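Reducing-end xylose-releasing exo-oligoxylanase Rex8A (Paenibacillus barcinonensis, PDB 6SUD) hydrolyses linear and branched xylooligosaccharides from their reducing ends, releasing xylose as part of xylan breakdown. Local coordinates at residues Leu32-Thr35 against Trp36-Phe40; His256-Phe259 against Arg260-Tyr263; Arg307-Ile310 against Glu311-Phe315; Val323-Leu326 against Ala327-Met331. The protein carries 1 engineered substitution. All coordinates share one frame; numbering follows the deposited sequence. Where two conformers were deposited one is given.

Contact 1: Leu32-Thr35 against Trp36-Phe40; sequences LEQT and WNDLF. With EDO (1,2-ethanediol), chain C.
Glu-33 and Asn-37 meet one helical turn apart: in the Asn-37 conformer described, ND2 of Asn-37 donates to Glu-33 OE1 at 2.6 Å. A second conformer of Asn-37 was modelled, and whether the bond persists in it is uncertain. The acceptor lies close to the amide plane, while the amide reaches the carboxylate from above its plane, the two flat groups standing almost perpendicular (89°). Glu-33 gets there by placing CG beside its own carbonyl carbon (chi1 155°) and then bending at chi2, which folds the chain back over the helix surface. A glutamate is long enough for this detour. With only the methyl of an alanine in place of Glu-33, the Asn-37 amide would probably lose its carboxylate acceptor and be freer to turn. Beneath the side chains runs the helical ladder, with Trp-36 N bonded to Leu-32 O at 3.1 Å and Asn-37 N to Glu-33 O at 3.0 Å. The Trp-36 ring swings to another flank, where it overlaps Phe-40 near the rim: Phe-40 CD1 lies 3.6 Å above the indole plane. At the indole edge NE1 donates to O2 of an ethanediol, probably from the crystallisation liquor, at 2.9 Å; Lys-84 adds a cation-pi contact. Thr-35 bonds through its hydroxyl to Arg-31 O and touches Tyr-366 and Phe-367; Leu-32 and Leu-39 meet the same helix 359-373. This is the i to i+4 pattern of an amphipathic alpha helix, in the (alpha/alpha)6-barrel fold of glycoside hydrolase family 8.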
loop_
_atom_site.group_PDB
_atom_site.type_symbol
_atom_site.label_atom_id
_atom_site.label_comp_id
_atom_site.label_asym_id
_atom_site.label_seq_id
_atom_site.Cartn_x
_atom_site.Cartn_y
_atom_site.Cartn_z
ATOM N N LEU A 32 -12.496 -7.601 -13.024
ATOM C CA LEU A 32 -11.114 -7.214 -12.667
ATOM C C LEU A 32 -10.482 -6.564 -13.897
ATOM O O LEU A 32 -9.929 -5.458 -13.780
ATOM C CB LEU A 32 -10.304 -8.430 -12.210
ATOM C CG LEU A 32 -8.846 -8.090 -11.903
ATOM C CD1 LEU A 32 -8.761 -6.979 -10.866
ATOM C CD2 LEU A 32 -8.061 -9.297 -11.448
ATOM N N GLU A 33 -10.624 -7.204 -15.054
ATOM C CA GLU A 33 -10.068 -6.672 -16.317
ATOM C C GLU A 33 -10.664 -5.290 -16.595
ATOM O O GLU A 33 -9.901 -4.429 -17.022
ATOM C CB GLU A 33 -10.295 -7.669 -17.446
ATOM C CG GLU A 33 -10.329 -7.030 -18.817
ATOM C CD GLU A 33 -8.994 -6.446 -19.245
ATOM O OE1 GLU A 33 -8.903 -5.928 -20.372
ATOM O OE2 GLU A 33 -8.044 -6.506 -18.451
ATOM N N GLN A 34 -11.970 -5.100 -16.382
ATOM C CA GLN A 34 -12.631 -3.805 -16.679
ATOM C C GLN A 34 -12.184 -2.746 -15.671
ATOM O O GLN A 34 -12.097 -1.555 -16.059
ATOM C CB GLN A 34 -14.156 -3.887 -16.675
ATOM C CG GLN A 34 -14.775 -2.645 -17.296
ATOM C CD GLN A 34 -14.075 -2.235 -18.573
ATOM O OE1 GLN A 34 -13.471 -1.169 -18.653
ATOM N NE2 GLN A 34 -14.118 -3.092 -19.582
ATOM N N THR A 35 -11.870 -3.134 -14.433
ATOM C CA THR A 35 -11.394 -2.134 -13.447
ATOM C C THR A 35 -10.042 -1.610 -13.940
ATOM O O THR A 35 -9.836 -0.379 -13.972
ATOM C CB THR A 35 -11.301 -2.710 -12.032
ATOM O OG1 THR A 35 -12.579 -3.244 -11.688
ATOM C CG2 THR A 35 -10.839 -1.667 -11.037
ATOM N N TRP A 36 -9.170 -2.530 -14.348
ATOM C CA TRP A 36 -7.858 -2.185 -14.947
ATOM C C TRP A 36 -8.049 -1.198 -16.101
ATOM O O TRP A 36 -7.396 -0.164 -16.108
ATOM C CB TRP A 36 -7.109 -3.431 -15.432
ATOM C CG TRP A 36 -5.926 -3.062 -16.275
ATOM C CD1 TRP A 36 -5.929 -2.904 -17.630
ATOM C CD2 TRP A 36 -4.600 -2.686 -15.837
ATOM N NE1 TRP A 36 -4.703 -2.491 -18.069
ATOM C CE2 TRP A 36 -3.872 -2.334 -16.995
ATOM C CE3 TRP A 36 -3.959 -2.590 -14.597
ATOM C CZ2 TRP A 36 -2.539 -1.932 -16.951
ATOM C CZ3 TRP A 36 -2.638 -2.203 -14.556
ATOM C CH2 TRP A 36 -1.938 -1.880 -15.715
ATOM N N ASN A 37 -8.884 -1.557 -17.077
ATOM C CA ASN A 37 -9.106 -0.759 -18.312
ATOM C C ASN A 37 -9.552 0.666 -17.963
ATOM O O ASN A 37 -9.051 1.614 -18.606
ATOM C CB ASN A 37 -10.129 -1.455 -19.206
ATOM C CG ASN A 37 -9.540 -2.719 -19.788
ATOM O OD1 ASN A 37 -8.351 -2.754 -20.088
ATOM N ND2 ASN A 37 -10.345 -3.758 -19.940
ATOM N N ASP A 38 -10.494 0.811 -17.030
ATOM C CA ASP A 38 -11.047 2.136 -16.649
ATOM C C ASP A 38 -9.974 2.980 -15.956
ATOM O O ASP A 38 -9.858 4.163 -16.288
ATOM C CB ASP A 38 -12.298 2.005 -15.779
ATOM C CG ASP A 38 -13.512 1.478 -16.523
ATOM O OD1 ASP A 38 -13.465 1.425 -17.765
ATOM O OD2 ASP A 38 -14.500 1.111 -15.852
ATOM N N LEU A 39 -9.218 2.409 -15.030
ATOM C CA LEU A 39 -8.209 3.186 -14.265
ATOM C C LEU A 39 -7.032 3.625 -15.137
ATOM O O LEU A 39 -6.565 4.760 -14.968
ATOM C CB LEU A 39 -7.699 2.320 -13.119
ATOM C CG LEU A 39 -8.381 2.526 -11.779
ATOM C CD1 LEU A 39 -7.380 2.179 -10.688
ATOM C CD2 LEU A 39 -8.898 3.957 -11.629
ATOM N N PHE A 40 -6.539 2.754 -16.011
ATOM C CA PHE A 40 -5.366 3.069 -16.863
ATOM C C PHE A 40 -5.748 3.628 -18.240
ATOM O O PHE A 40 -4.921 4.371 -18.798
ATOM C CB PHE A 40 -4.467 1.845 -17.004
ATOM C CG PHE A 40 -3.735 1.540 -15.724
ATOM C CD1 PHE A 40 -4.418 1.074 -14.614
ATOM C CD2 PHE A 40 -2.406 1.862 -15.579
ATOM C CE1 PHE A 40 -3.779 0.885 -13.397
ATOM C CE2 PHE A 40 -1.753 1.641 -14.370
ATOM C CZ PHE A 40 -2.439 1.134 -13.292
HETATM C C1 EDO C . -1.966 -3.341 -21.605
HETATM O O1 EDO C . -2.029 -2.170 -22.405
HETATM C C2 EDO C . -2.794 -3.141 -20.464
HETATM O O2 EDO C . -4.099 -2.785 -20.871
#

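Contact 2: His256-Phe259 against Arg260-Tyr263; sequences HGDF and RHFY
Asp-258 is gripped side-on by Arg-260, with NE donating to OD1 at 2.8 Å and NH2 to OD2 at 2.9 Å, a two-nitrogen salt bridge. Both oxygens lie near the guanidinium plane, but the carboxylate is turned 46° from it. NE comes to OD1 on the syn side; on the anti side, and from the opposite face of the carboxylate, Arg-260 N also donates to OD1, at 3.2 Å. That backbone bond makes an Asx turn, for which the short aspartate side chain is well suited. The carboxylate faces the following residues because the Asp-258 side chain turns away from its own amide N (chi1 -179°). The Arg-260 chain leaves straight and then kinks at chi3 (-61°), which turns NE and NH2 toward the two oxygens. His-261 NE2 adds a weak bond to OD2 at 3.2 Å, and its ring carries Arg-260 CB over the centre of one face. Underneath, a water accepts from His-261 N at 3.1 Å and lies 3.0 Å from Asp-258 O, bridging the turn. Gly-257 precedes with backbone angles that would jam a side chain against a carbonyl, so glycine fits there. Phe-259 takes no part in this polar cluster and stacks on Tyr-243. Chemically, one carboxylate collects an arginine, a backbone N-H and, weakly, an imidazole N-H, which probably offsets much of its negative charge and is likely to keep the loop bent despite its surface position.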
loop_
_atom_site.group_PDB
_atom_site.type_symbol
_atom_site.label_atom_id
_atom_site.label_comp_id
_atom_site.label_asym_id
_atom_site.label_seq_id
_atom_site.Cartn_x
_atom_site.Cartn_y
_atom_site.Cartn_z
ATOM N N HIS A 256 2.165 20.359 10.198
ATOM C CA HIS A 256 1.372 20.260 8.943
ATOM C C HIS A 256 -0.005 19.637 9.212
ATOM O O HIS A 256 -0.760 19.489 8.235
ATOM C CB HIS A 256 2.160 19.535 7.838
ATOM C CG HIS A 256 2.396 18.080 8.069
ATOM N ND1 HIS A 256 3.336 17.618 8.964
ATOM C CD2 HIS A 256 1.856 16.986 7.486
ATOM C CE1 HIS A 256 3.335 16.299 8.951
ATOM N NE2 HIS A 256 2.452 15.889 8.043
ATOM N N GLY A 257 -0.322 19.289 10.461
ATOM C CA GLY A 257 -1.702 18.948 10.861
ATOM C C GLY A 257 -1.796 17.899 11.954
ATOM O O GLY A 257 -0.759 17.445 12.480
ATOM N N ASP A 258 -3.039 17.544 12.282
ATOM C CA ASP A 258 -3.408 16.626 13.391
ATOM C C ASP A 258 -3.680 15.251 12.779
ATOM O O ASP A 258 -4.693 15.131 12.061
ATOM C CB ASP A 258 -4.627 17.182 14.127
ATOM C CG ASP A 258 -5.091 16.349 15.307
ATOM O OD1 ASP A 258 -4.488 15.272 15.558
ATOM O OD2 ASP A 258 -6.029 16.810 15.990
ATOM N N PHE A 259 -2.786 14.288 13.014
ATOM C CA PHE A 259 -2.804 12.940 12.392
ATOM C C PHE A 259 -3.120 11.901 13.472
ATOM O O PHE A 259 -2.826 10.725 13.306
ATOM C CB PHE A 259 -1.496 12.717 11.623
ATOM C CG PHE A 259 -1.383 13.602 10.409
ATOM C CD1 PHE A 259 -1.924 13.201 9.195
ATOM C CD2 PHE A 259 -0.760 14.839 10.477
ATOM C CE1 PHE A 259 -1.860 14.023 8.080
ATOM C CE2 PHE A 259 -0.680 15.655 9.357
ATOM C CZ PHE A 259 -1.228 15.244 8.164
ATOM N N ARG A 260 -3.751 12.337 14.560
ATOM C CA ARG A 260 -4.035 11.465 15.732
ATOM C C ARG A 260 -5.248 10.576 15.485
ATOM O O ARG A 260 -5.476 9.667 16.295
ATOM C CB ARG A 260 -4.280 12.331 16.963
ATOM C CG ARG A 260 -3.023 13.047 17.431
ATOM C CD ARG A 260 -3.272 13.881 18.673
ATOM N NE ARG A 260 -4.273 14.892 18.362
ATOM C CZ ARG A 260 -4.821 15.733 19.236
ATOM N NH1 ARG A 260 -4.480 15.694 20.513
ATOM N NH2 ARG A 260 -5.730 16.600 18.826
ATOM N N HIS A 261 -6.009 10.847 14.426
ATOM C CA HIS A 261 -7.365 10.279 14.237
ATOM C C HIS A 261 -7.395 9.289 13.081
ATOM O O HIS A 261 -6.384 9.162 12.357
ATOM C CB HIS A 261 -8.368 11.407 14.043
ATOM C CG HIS A 261 -8.245 12.436 15.106
ATOM N ND1 HIS A 261 -8.488 12.146 16.440
ATOM C CD2 HIS A 261 -7.882 13.735 15.054
ATOM C CE1 HIS A 261 -8.292 13.234 17.163
ATOM N NE2 HIS A 261 -7.931 14.226 16.334
ATOM N N PHE A 262 -8.546 8.626 12.917
ATOM C CA PHE A 262 -8.785 7.650 11.831
ATOM C C PHE A 262 -9.269 8.409 10.594
ATOM O O PHE A 262 -10.429 8.863 10.561
ATOM C CB PHE A 262 -9.760 6.564 12.279
ATOM C CG PHE A 262 -9.899 5.445 11.280
ATOM C CD1 PHE A 262 -8.930 4.455 11.179
ATOM C CD2 PHE A 262 -10.977 5.396 10.421
ATOM C CE1 PHE A 262 -9.062 3.421 10.258
ATOM C CE2 PHE A 262 -11.097 4.383 9.489
ATOM C CZ PHE A 262 -10.142 3.392 9.406
ATOM N N TYR A 263 -8.364 8.557 9.628
ATOM C CA TYR A 263 -8.542 9.272 8.339
ATOM C C TYR A 263 -7.681 8.559 7.285
ATOM O O TYR A 263 -7.091 7.520 7.584
ATOM C CB TYR A 263 -8.172 10.747 8.499
ATOM C CG TYR A 263 -8.900 11.716 7.595
ATOM C CD1 TYR A 263 -10.284 11.805 7.612
ATOM C CD2 TYR A 263 -8.202 12.568 6.753
ATOM C CE1 TYR A 263 -10.956 12.708 6.801
ATOM C CE2 TYR A 263 -8.859 13.476 5.935
ATOM C CZ TYR A 263 -10.239 13.546 5.962
ATOM O OH TYR A 263 -10.868 14.444 5.148
HETATM O O HOH W 1 -6.143 12.538 11.866
#

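Contact 3: Arg307-Ile310 against Glu311-Phe315; sequences RYTI and EGEPF
The Phe-315 ring has Arg-307 on one face, CD sitting over the centre in a CH-pi contact 3.6 Å from the centroid, while Tyr-308 C and Thr-309 N lie at its edge, near the plane. Arg-307 spreads its methylenes along the ring because its chain starts out on the side opposite the amide N (chi1 -176°); the guanidinium travels on to a salt bridge with Glu-317 and a cation-pi contact with Tyr-263. His-261 meets Phe-315 edge-to-face. A serine in place of Phe-315 would probably leave the aliphatic part of Arg-307 without its flat support and His-261 without its ring partner. The Tyr-308 ring reaches Pro-314 obliquely, CE1 lying 3.9 Å from Pro-314 CB. These two form an antiparallel non-hydrogen-bonded pair, a position that suits proline, which has no N-H to offer. On either side of it, Phe-315 N bonds to Arg-307 O and Thr-309 N to Glu-313 O, both at 2.9 Å. Thr-309 OG1 takes the crowded position (chi1 68°), from which it accepts Glu-313 N at 3.0 Å. A water 2.8 Å from Thr-309 OG1 links it to Glu-311, donating to the OE2 of that residue. Gly-312 N closes the type I turn on Thr-309 O, and the positive phi of 98° favours glycine. Together these features define a beta hairpin whose type I turn is followed by a G1 bulge.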
loop_
_atom_site.group_PDB
_atom_site.type_symbol
_atom_site.label_atom_id
_atom_site.label_comp_id
_atom_site.label_asym_id
_atom_site.label_seq_id
_atom_site.Cartn_x
_atom_site.Cartn_y
_atom_site.Cartn_z
ATOM N N ARG A 307 -14.421 11.435 9.615
ATOM C CA ARG A 307 -13.192 11.274 10.425
ATOM C C ARG A 307 -13.646 10.735 11.782
ATOM O O ARG A 307 -14.717 11.134 12.229
ATOM C CB ARG A 307 -12.455 12.605 10.582
ATOM C CG ARG A 307 -11.126 12.498 11.316
ATOM C CD ARG A 307 -10.579 13.886 11.638
ATOM N NE ARG A 307 -10.341 14.690 10.442
ATOM C CZ ARG A 307 -9.214 14.715 9.727
ATOM N NH1 ARG A 307 -8.169 13.981 10.070
ATOM N NH2 ARG A 307 -9.130 15.478 8.652
ATOM N N TYR A 308 -12.865 9.870 12.423
ATOM C CA TYR A 308 -13.224 9.302 13.747
ATOM C C TYR A 308 -12.020 9.393 14.675
ATOM O O TYR A 308 -10.912 9.287 14.196
ATOM C CB TYR A 308 -13.663 7.838 13.645
ATOM C CG TYR A 308 -14.861 7.585 12.759
ATOM C CD1 TYR A 308 -16.155 7.623 13.261
ATOM C CD2 TYR A 308 -14.696 7.292 11.417
ATOM C CE1 TYR A 308 -17.248 7.401 12.432
ATOM C CE2 TYR A 308 -15.777 7.053 10.584
ATOM C CZ TYR A 308 -17.058 7.094 11.098
ATOM O OH TYR A 308 -18.120 6.902 10.259
ATOM N N THR A 309 -12.252 9.577 15.971
ATOM C CA THR A 309 -11.182 9.360 16.971
ATOM C C THR A 309 -10.958 7.848 16.993
ATOM O O THR A 309 -11.852 7.126 16.523
ATOM C CB THR A 309 -11.529 9.925 18.350
ATOM O OG1 THR A 309 -12.595 9.119 18.862
ATOM C CG2 THR A 309 -11.876 11.397 18.314
ATOM N N ILE A 310 -9.847 7.351 17.521
ATOM C CA ILE A 310 -9.595 5.880 17.436
ATOM C C ILE A 310 -10.544 5.132 18.385
ATOM O O ILE A 310 -10.735 3.922 18.140
ATOM C CB ILE A 310 -8.115 5.493 17.624
ATOM C CG1 ILE A 310 -7.578 5.885 19.001
ATOM C CG2 ILE A 310 -7.273 6.049 16.481
ATOM C CD1 ILE A 310 -6.206 5.369 19.297
ATOM N N GLU A 311 -11.155 5.796 19.382
ATOM C CA GLU A 311 -12.186 5.149 20.254
ATOM C C GLU A 311 -13.572 5.248 19.592
ATOM O O GLU A 311 -14.555 4.753 20.202
ATOM C CB GLU A 311 -12.144 5.671 21.698
ATOM C CG GLU A 311 -12.596 7.107 21.889
ATOM C CD GLU A 311 -12.659 7.578 23.340
ATOM O OE1 GLU A 311 -12.694 6.726 24.237
ATOM O OE2 GLU A 311 -12.701 8.808 23.570
ATOM N N GLY A 312 -13.658 5.819 18.384
ATOM C CA GLY A 312 -14.837 5.720 17.498
ATOM C C GLY A 312 -15.767 6.926 17.580
ATOM O O GLY A 312 -16.902 6.825 17.060
ATOM N N GLU A 313 -15.330 8.032 18.186
ATOM C CA GLU A 313 -16.172 9.254 18.276
ATOM C C GLU A 313 -16.140 9.919 16.904
ATOM O O GLU A 313 -15.063 10.232 16.398
ATOM C CB GLU A 313 -15.679 10.154 19.407
ATOM C CG GLU A 313 -15.761 9.492 20.770
ATOM C CD GLU A 313 -17.165 9.345 21.333
ATOM O OE1 GLU A 313 -17.509 10.126 22.254
ATOM O OE2 GLU A 313 -17.898 8.430 20.896
ATOM N N PRO A 314 -17.305 10.109 16.242
ATOM C CA PRO A 314 -17.342 10.710 14.914
ATOM C C PRO A 314 -17.123 12.227 14.999
ATOM O O PRO A 314 -17.655 12.860 15.907
ATOM C CB PRO A 314 -18.759 10.404 14.381
ATOM C CG PRO A 314 -19.602 10.105 15.619
ATOM C CD PRO A 314 -18.649 9.801 16.756
ATOM N N PHE A 315 -16.340 12.766 14.067
ATOM C CA PHE A 315 -16.279 14.221 13.774
ATOM C C PHE A 315 -17.470 14.570 12.880
ATOM O O PHE A 315 -18.089 13.669 12.298
ATOM C CB PHE A 315 -14.991 14.614 13.047
ATOM C CG PHE A 315 -13.737 14.540 13.873
ATOM C CD1 PHE A 315 -13.241 13.316 14.299
ATOM C CD2 PHE A 315 -13.029 15.688 14.189
ATOM C CE1 PHE A 315 -12.078 13.252 15.047
ATOM C CE2 PHE A 315 -11.860 15.620 14.932
ATOM C CZ PHE A 315 -11.395 14.400 15.365
HETATM O O HOH W 2 -12.647 10.253 21.467
#

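Contact 4: Val323-Leu326 against Ala327-Met331; sequences VGLL and ATNAM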
loop_
_atom_site.group_PDB
_atom_site.type_symbol
_atom_site.label_atom_id
_atom_site.label_comp_id
_atom_site.label_asym_id
_atom_site.label_seq_id
_atom_site.Cartn_x
_atom_site.Cartn_y
_atom_site.Cartn_z
ATOM N N VAL A 323 -14.958 5.798 -0.536
ATOM C CA VAL A 323 -14.851 4.584 -1.393
ATOM C C VAL A 323 -13.561 3.841 -1.007
ATOM O O VAL A 323 -13.614 2.601 -0.863
ATOM C CB VAL A 323 -14.949 4.935 -2.890
ATOM C CG1 VAL A 323 -14.586 3.767 -3.808
ATOM C CG2 VAL A 323 -16.351 5.443 -3.202
ATOM N N GLY A 324 -12.461 4.563 -0.790
ATOM C CA GLY A 324 -11.198 4.004 -0.269
ATOM C C GLY A 324 -11.401 3.278 1.053
ATOM O O GLY A 324 -10.954 2.110 1.200
ATOM N N LEU A 325 -12.100 3.914 1.985
ATOM C CA LEU A 325 -12.425 3.304 3.290
ATOM C C LEU A 325 -13.271 2.038 3.076
ATOM O O LEU A 325 -12.916 0.993 3.647
ATOM C CB LEU A 325 -13.150 4.321 4.170
ATOM C CG LEU A 325 -13.624 3.778 5.517
ATOM C CD1 LEU A 325 -12.572 2.920 6.198
ATOM C CD2 LEU A 325 -14.030 4.927 6.420
ATOM N N LEU A 326 -14.350 2.100 2.284
ATOM C CA LEU A 326 -15.179 0.893 1.999
ATOM C C LEU A 326 -14.278 -0.215 1.444
ATOM O O LEU A 326 -14.416 -1.359 1.885
ATOM C CB LEU A 326 -16.298 1.206 1.002
ATOM C CG LEU A 326 -17.042 -0.038 0.512
ATOM C CD1 LEU A 326 -17.736 -0.731 1.678
ATOM C CD2 LEU A 326 -18.013 0.298 -0.598
ATOM N N ALA A 327 -13.380 0.104 0.513
ATOM C CA ALA A 327 -12.461 -0.863 -0.127
ATOM C C ALA A 327 -11.599 -1.569 0.936
ATOM O O ALA A 327 -11.524 -2.797 0.885
ATOM C CB ALA A 327 -11.619 -0.165 -1.170
ATOM N N THR A 328 -10.987 -0.831 1.862
ATOM C CA THR A 328 -10.063 -1.423 2.876
ATOM C C THR A 328 -10.885 -2.285 3.832
ATOM O O THR A 328 -10.419 -3.365 4.220
ATOM C CB THR A 328 -9.219 -0.357 3.580
ATOM O OG1 THR A 328 -10.013 0.553 4.342
ATOM C CG2 THR A 328 -8.382 0.419 2.582
ATOM N N ASN A 329 -12.090 -1.824 4.171
ATOM C CA ASN A 329 -13.025 -2.565 5.063
ATOM C C ASN A 329 -13.413 -3.892 4.403
ATOM O O ASN A 329 -13.502 -4.895 5.108
ATOM C CB ASN A 329 -14.276 -1.745 5.396
ATOM C CG ASN A 329 -14.011 -0.585 6.336
ATOM O OD1 ASN A 329 -13.043 -0.597 7.103
ATOM N ND2 ASN A 329 -14.888 0.410 6.317
ATOM N N ALA A 330 -13.668 -3.889 3.095
ATOM C CA ALA A 330 -14.021 -5.106 2.332
ATOM C C ALA A 330 -12.794 -6.022 2.255
ATOM O O ALA A 330 -12.946 -7.237 2.400
ATOM C CB ALA A 330 -14.554 -4.724 0.976
ATOM N N MET A 331 -11.605 -5.454 2.093
ATOM C CA MET A 331 -10.364 -6.253 1.935
ATOM C C MET A 331 -10.068 -7.018 3.235
ATOM O O MET A 331 -9.434 -8.092 3.149
ATOM C CB MET A 331 -9.185 -5.368 1.534
ATOM C CG MET A 331 -7.933 -6.156 1.201
ATOM S SD MET A 331 -6.849 -5.338 0.039
ATOM C CE MET A 331 -5.385 -6.359 0.222
#
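Leu-325 lies obliquely across Asn-329, one turn later in the helix, and its CD1 methyl rests against the carboxamide, 3.4 Å from ND2 and 3.7 Å from OD1. A chi1 of 176° sends the leucine along the helix, bringing this methyl to the amide, while ND2 keeps a weak bond to Tyr-305 OH. Thr-328 OG1 sits between its backbone N and carbonyl carbon (chi1 64°), which brings it within 3.0 Å of Leu-325 O; where its proton goes is not settled, since Tyr-267 O, a weak partner, competes for it. Leu-325 O in addition accepts Asn-329 N at 3.0 Å. Ala-327 packs against Phe-348 of helix 341-349, where a small side chain lets the helices come close. The Gly-324 N-H bonds to Asp-362 OD2, and a residue without a side chain fits this buried position. Around them, Val-323, Thr-328 and Met-331 pack on helix 359-373, Leu-326, Ala-327 and Ala-330 on helix 341-349, and Leu-325 on Phe-297 of helix 285-297; Asn-329 lies between helices 285-297 and 341-349. Helix 322-331 is thus largely buried, with these three helices and nearby loops packed round it.

Contacts 2 and 3 are next to each other, their centres about 11 Å apart: Phe-262 N lies 2.8 Å from Tyr-308 O, a probable hydrogen bond tying the loop to the hairpin. Contact 2 also reaches contact 4, where Phe-262 CE2 packs 3.9 Å from Leu-325 CD1. Contact 1 stands apart, its nearest atoms about 10 Å from contact 4, though both helices pack on helix 359-373. Of the four, contact 2 lies closest to the catalytic centre: the Phe-259 side chain is about 6 Å from that of Asp-265, the inferred proton acceptor, and about 7 Å from a bound xylose. For contact 3 both distances, measured from Arg-307, are about 9 Å.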